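Local coordinates for protein CD8 alpha antigen (Sus scrofa, PDB 5EDX) that forms a homodimeric T-cell co-receptor that probably binds MHC class I molecules through its immunoglobulin V-set domains, at residues S1-M9 with V18-H26. Sequence-based numbering, arbitrary orientation.
Sequences SLFRTSPEM and VKLRCEVMH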
loop_
_atom_site.group_PDB
_atom_site.type_symbol
_atom_site.label_atom_id
_atom_site.label_comp_id
_atom_site.label_asym_id
_atom_site.label_seq_id
_atom_site.Cartn_x
_atom_site.Cartn_y
_atom_site.Cartn_z
ATOM N N SER A 1 7.658 11.260 13.204
ATOM C CA SER A 1 6.963 10.328 12.327
ATOM C C SER A 1 5.459 10.358 12.575
ATOM O O SER A 1 5.008 10.621 13.689
ATOM C CB SER A 1 7.493 8.904 12.533
ATOM O OG SER A 1 7.305 8.485 13.877
ATOM N N LEU A 2 4.687 10.079 11.531
ATOM C CA LEU A 2 3.235 10.036 11.640
ATOM C C LEU A 2 2.764 8.854 12.490
ATOM O O LEU A 2 1.808 8.972 13.265
ATOM C CB LEU A 2 2.618 9.953 10.247
ATOM C CG LEU A 2 1.096 9.803 10.193
ATOM C CD1 LEU A 2 0.411 11.031 10.772
ATOM C CD2 LEU A 2 0.637 9.551 8.776
ATOM N N PHE A 3 3.437 7.716 12.329
ATOM C CA PHE A 3 3.099 6.494 13.057
ATOM C C PHE A 3 4.172 6.128 14.067
ATOM O O PHE A 3 5.360 6.378 13.850
ATOM C CB PHE A 3 3.006 5.303 12.102
ATOM C CG PHE A 3 1.857 5.354 11.148
ATOM C CD1 PHE A 3 2.054 5.756 9.841
ATOM C CD2 PHE A 3 0.595 4.951 11.542
ATOM C CE1 PHE A 3 0.999 5.779 8.945
ATOM C CE2 PHE A 3 -0.460 4.968 10.653
ATOM C CZ PHE A 3 -0.258 5.388 9.356
ATOM N N ARG A 4 3.748 5.503 15.157
ATOM C CA ARG A 4 4.659 4.779 16.037
ATOM C C ARG A 4 4.133 3.356 16.191
ATOM O O ARG A 4 2.973 3.151 16.546
ATOM C CB ARG A 4 4.755 5.464 17.404
ATOM C CG ARG A 4 5.577 6.746 17.381
ATOM C CD ARG A 4 5.597 7.427 18.738
ATOM N NE ARG A 4 6.050 6.557 19.818
ATOM C CZ ARG A 4 7.322 6.245 20.052
ATOM N NH1 ARG A 4 7.630 5.455 21.072
ATOM N NH2 ARG A 4 8.286 6.712 19.268
ATOM N N THR A 5 4.978 2.369 15.924
ATOM C CA THR A 5 4.507 0.988 15.947
ATOM C C THR A 5 5.125 0.198 17.091
ATOM O O THR A 5 6.065 0.659 17.742
ATOM C CB THR A 5 4.804 0.274 14.619
ATOM O OG1 THR A 5 6.217 0.085 14.475
ATOM C CG2 THR A 5 4.287 1.092 13.447
ATOM N N SER A 6 4.585 -0.991 17.342
ATOM C CA SER A 6 5.206 -1.917 18.279
ATOM C C SER A 6 6.445 -2.477 17.584
ATOM O O SER A 6 6.643 -2.231 16.394
ATOM C CB SER A 6 4.218 -3.019 18.661
ATOM O OG SER A 6 3.535 -3.494 17.520
ATOM N N PRO A 7 7.300 -3.212 18.319
ATOM C CA PRO A 7 8.551 -3.704 17.726
ATOM C C PRO A 7 8.365 -4.232 16.301
ATOM O O PRO A 7 7.422 -4.980 16.028
ATOM C CB PRO A 7 8.965 -4.819 18.688
ATOM C CG PRO A 7 8.478 -4.328 20.017
ATOM C CD PRO A 7 7.182 -3.595 19.739
ATOM N N GLU A 8 9.263 -3.827 15.406
ATOM C CA GLU A 8 9.113 -4.085 13.978
ATOM C C GLU A 8 9.481 -5.506 13.572
ATOM O O GLU A 8 9.210 -5.916 12.444
ATOM C CB GLU A 8 9.942 -3.086 13.158
ATOM C CG GLU A 8 11.450 -3.187 13.385
ATOM C CD GLU A 8 12.272 -2.609 12.238
ATOM O OE1 GLU A 8 13.325 -3.197 11.908
ATOM O OE2 GLU A 8 11.866 -1.576 11.661
ATOM N N MET A 9 10.107 -6.254 14.477
ATOM C CA MET A 9 10.503 -7.625 14.154
ATOM C C MET A 9 9.954 -8.613 15.185
ATOM O O MET A 9 10.324 -8.572 16.359
ATOM C CB MET A 9 12.027 -7.738 14.035
ATOM C CG MET A 9 12.486 -8.892 13.153
ATOM S SD MET A 9 12.993 -8.394 11.491
ATOM C CE MET A 9 12.091 -6.856 11.278
ATOM N N VAL A 18 -0.433 -13.202 18.359
ATOM C CA VAL A 18 0.443 -12.061 18.104
ATOM C C VAL A 18 -0.383 -10.779 18.075
ATOM O O VAL A 18 -1.414 -10.721 17.410
ATOM C CB VAL A 18 1.187 -12.225 16.758
ATOM C CG1 VAL A 18 2.021 -10.997 16.439
ATOM C CG2 VAL A 18 2.064 -13.465 16.787
ATOM N N LYS A 19 0.062 -9.757 18.801
ATOM C CA LYS A 19 -0.658 -8.486 18.833
ATOM C C LYS A 19 0.246 -7.352 18.358
ATOM O O LYS A 19 1.325 -7.130 18.916
ATOM C CB LYS A 19 -1.184 -8.204 20.243
ATOM C CG LYS A 19 -1.950 -6.891 20.379
ATOM C CD LYS A 19 -2.747 -6.893 21.676
ATOM C CE LYS A 19 -3.628 -5.665 21.792
ATOM N NZ LYS A 19 -4.541 -5.780 22.966
ATOM N N LEU A 20 -0.193 -6.652 17.315
ATOM C CA LEU A 20 0.574 -5.561 16.726
ATOM C C LEU A 20 -0.104 -4.227 17.006
ATOM O O LEU A 20 -1.323 -4.171 17.128
ATOM C CB LEU A 20 0.670 -5.752 15.214
ATOM C CG LEU A 20 1.180 -7.106 14.721
ATOM C CD1 LEU A 20 1.166 -7.129 13.189
ATOM C CD2 LEU A 20 2.572 -7.405 15.265
ATOM N N ARG A 21 0.681 -3.156 17.093
ATOM C CA ARG A 21 0.130 -1.834 17.381
ATOM C C ARG A 21 0.691 -0.768 16.446
ATOM O O ARG A 21 1.898 -0.733 16.183
ATOM C CB ARG A 21 0.436 -1.444 18.831
ATOM C CG ARG A 21 -0.242 -0.151 19.288
ATOM C CD ARG A 21 0.231 0.254 20.682
ATOM N NE ARG A 21 1.644 0.616 20.668
ATOM C CZ ARG A 21 2.619 -0.127 21.180
ATOM N NH1 ARG A 21 3.876 0.291 21.103
ATOM N NH2 ARG A 21 2.339 -1.280 21.777
ATOM N N CYS A 22 -0.186 0.089 15.932
ATOM C CA CYS A 22 0.262 1.336 15.320
ATOM C C CYS A 22 -0.499 2.494 15.946
ATOM O O CYS A 22 -1.722 2.484 15.998
ATOM C CB CYS A 22 0.137 1.327 13.785
ATOM S SG CYS A 22 -1.531 1.339 13.072
ATOM N N GLU A 23 0.246 3.468 16.452
ATOM C CA GLU A 23 -0.341 4.676 17.010
ATOM C C GLU A 23 -0.247 5.766 15.962
ATOM O O GLU A 23 0.816 6.000 15.394
ATOM C CB GLU A 23 0.386 5.105 18.295
ATOM C CG GLU A 23 -0.208 6.366 18.940
ATOM C CD GLU A 23 0.536 6.828 20.191
ATOM O OE1 GLU A 23 0.056 7.777 20.846
ATOM O OE2 GLU A 23 1.596 6.262 20.521
ATOM N N VAL A 24 -1.371 6.413 15.677
ATOM C CA VAL A 24 -1.364 7.576 14.808
ATOM C C VAL A 24 -1.276 8.801 15.705
ATOM O O VAL A 24 -2.220 9.109 16.430
ATOM C CB VAL A 24 -2.633 7.650 13.949
ATOM C CG1 VAL A 24 -2.649 8.942 13.126
ATOM C CG2 VAL A 24 -2.729 6.428 13.048
ATOM N N MET A 25 -0.130 9.473 15.676
ATOM C CA MET A 25 0.129 10.616 16.551
ATOM C C MET A 25 -0.619 11.850 16.065
ATOM O O MET A 25 -0.977 11.929 14.891
ATOM C CB MET A 25 1.630 10.916 16.583
ATOM C CG MET A 25 2.517 9.663 16.509
ATOM S SD MET A 25 2.220 8.577 17.899
ATOM C CE MET A 25 2.491 9.720 19.260
ATOM N N HIS A 26 -0.842 12.806 16.966
ATOM C CA HIS A 26 -1.436 14.093 16.598
ATOM C C HIS A 26 -2.795 13.877 15.935
ATOM O O HIS A 26 -3.047 14.343 14.822
ATOM C CB HIS A 26 -0.487 14.870 15.684
ATOM C CG HIS A 26 -0.882 16.299 15.477
ATOM N ND1 HIS A 26 -1.345 16.777 14.267
ATOM C CD2 HIS A 26 -0.881 17.355 16.322
ATOM C CE1 HIS A 26 -1.615 18.065 14.380
ATOM N NE2 HIS A 26 -1.345 18.443 15.618
HETATM O O HOH W 1 1.321 11.758 13.624
HETATM O O HOH W 2 2.846 2.679 19.503
HETATM O O HOH W 3 3.974 6.392 21.717
#
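Phe3 lies beside Val24 on the inner face of an antiparallel strand pair, its CE2 3.6 Å from Val24 CG2. A chi1 of -68° puts CG of Phe3 anti to the carbonyl carbon, which brings CD2 and CE2 of the ring alongside that methyl and sends the ring the same way as the valine, into the sandwich. Cys22 follows on this face: its SG sits obliquely to the Phe3 ring, 5.4 Å from the centroid, and is bonded to Cys94 in the disulfide that pins the two sheets of the immunoglobulin fold together. Leu2 CG lies over one face of the ring, offset toward the rim, and Phe96 of strand 90-98 adds to the packing.

Between the faces, the backbones of Arg4 and Glu23 are paired through both their N-H and C=O groups; Glu23 N to Arg4 O, at 2.7 Å, is almost straight (176°). Farther along, Ser6 N donates to Arg21 O, while Ser6 OG accepts from Arg21 N at 2.9 Å, so a side-chain hydroxyl takes over from a carbonyl where strand 3-5 has ended. The chi1 of Ser6, 44°, sets OG between its own backbone N and carbonyl carbon, turned to the amide of Arg21.

The other face is wet and looser. The Arg4 chain crosses Met25, with CD 3.7 Å from SD, but its guanidinium does not close on Glu23: NE and OE2 are 4.5 Å apart, and a water links them. A second water accepts from Arg21 NE, in the guanidinium plane, and donates to Arg4 O. Ser6 CA lies over one face of the Arg21 guanidinium.

This edge pairing of V-set strands A and B therefore combines backbone hydrogen bonds, one of them accepted by the Ser6 hydroxyl, and a largely apolar inner face at the disulfide with a solvated outer one, where water probably softens the Arg4–Glu23 attraction.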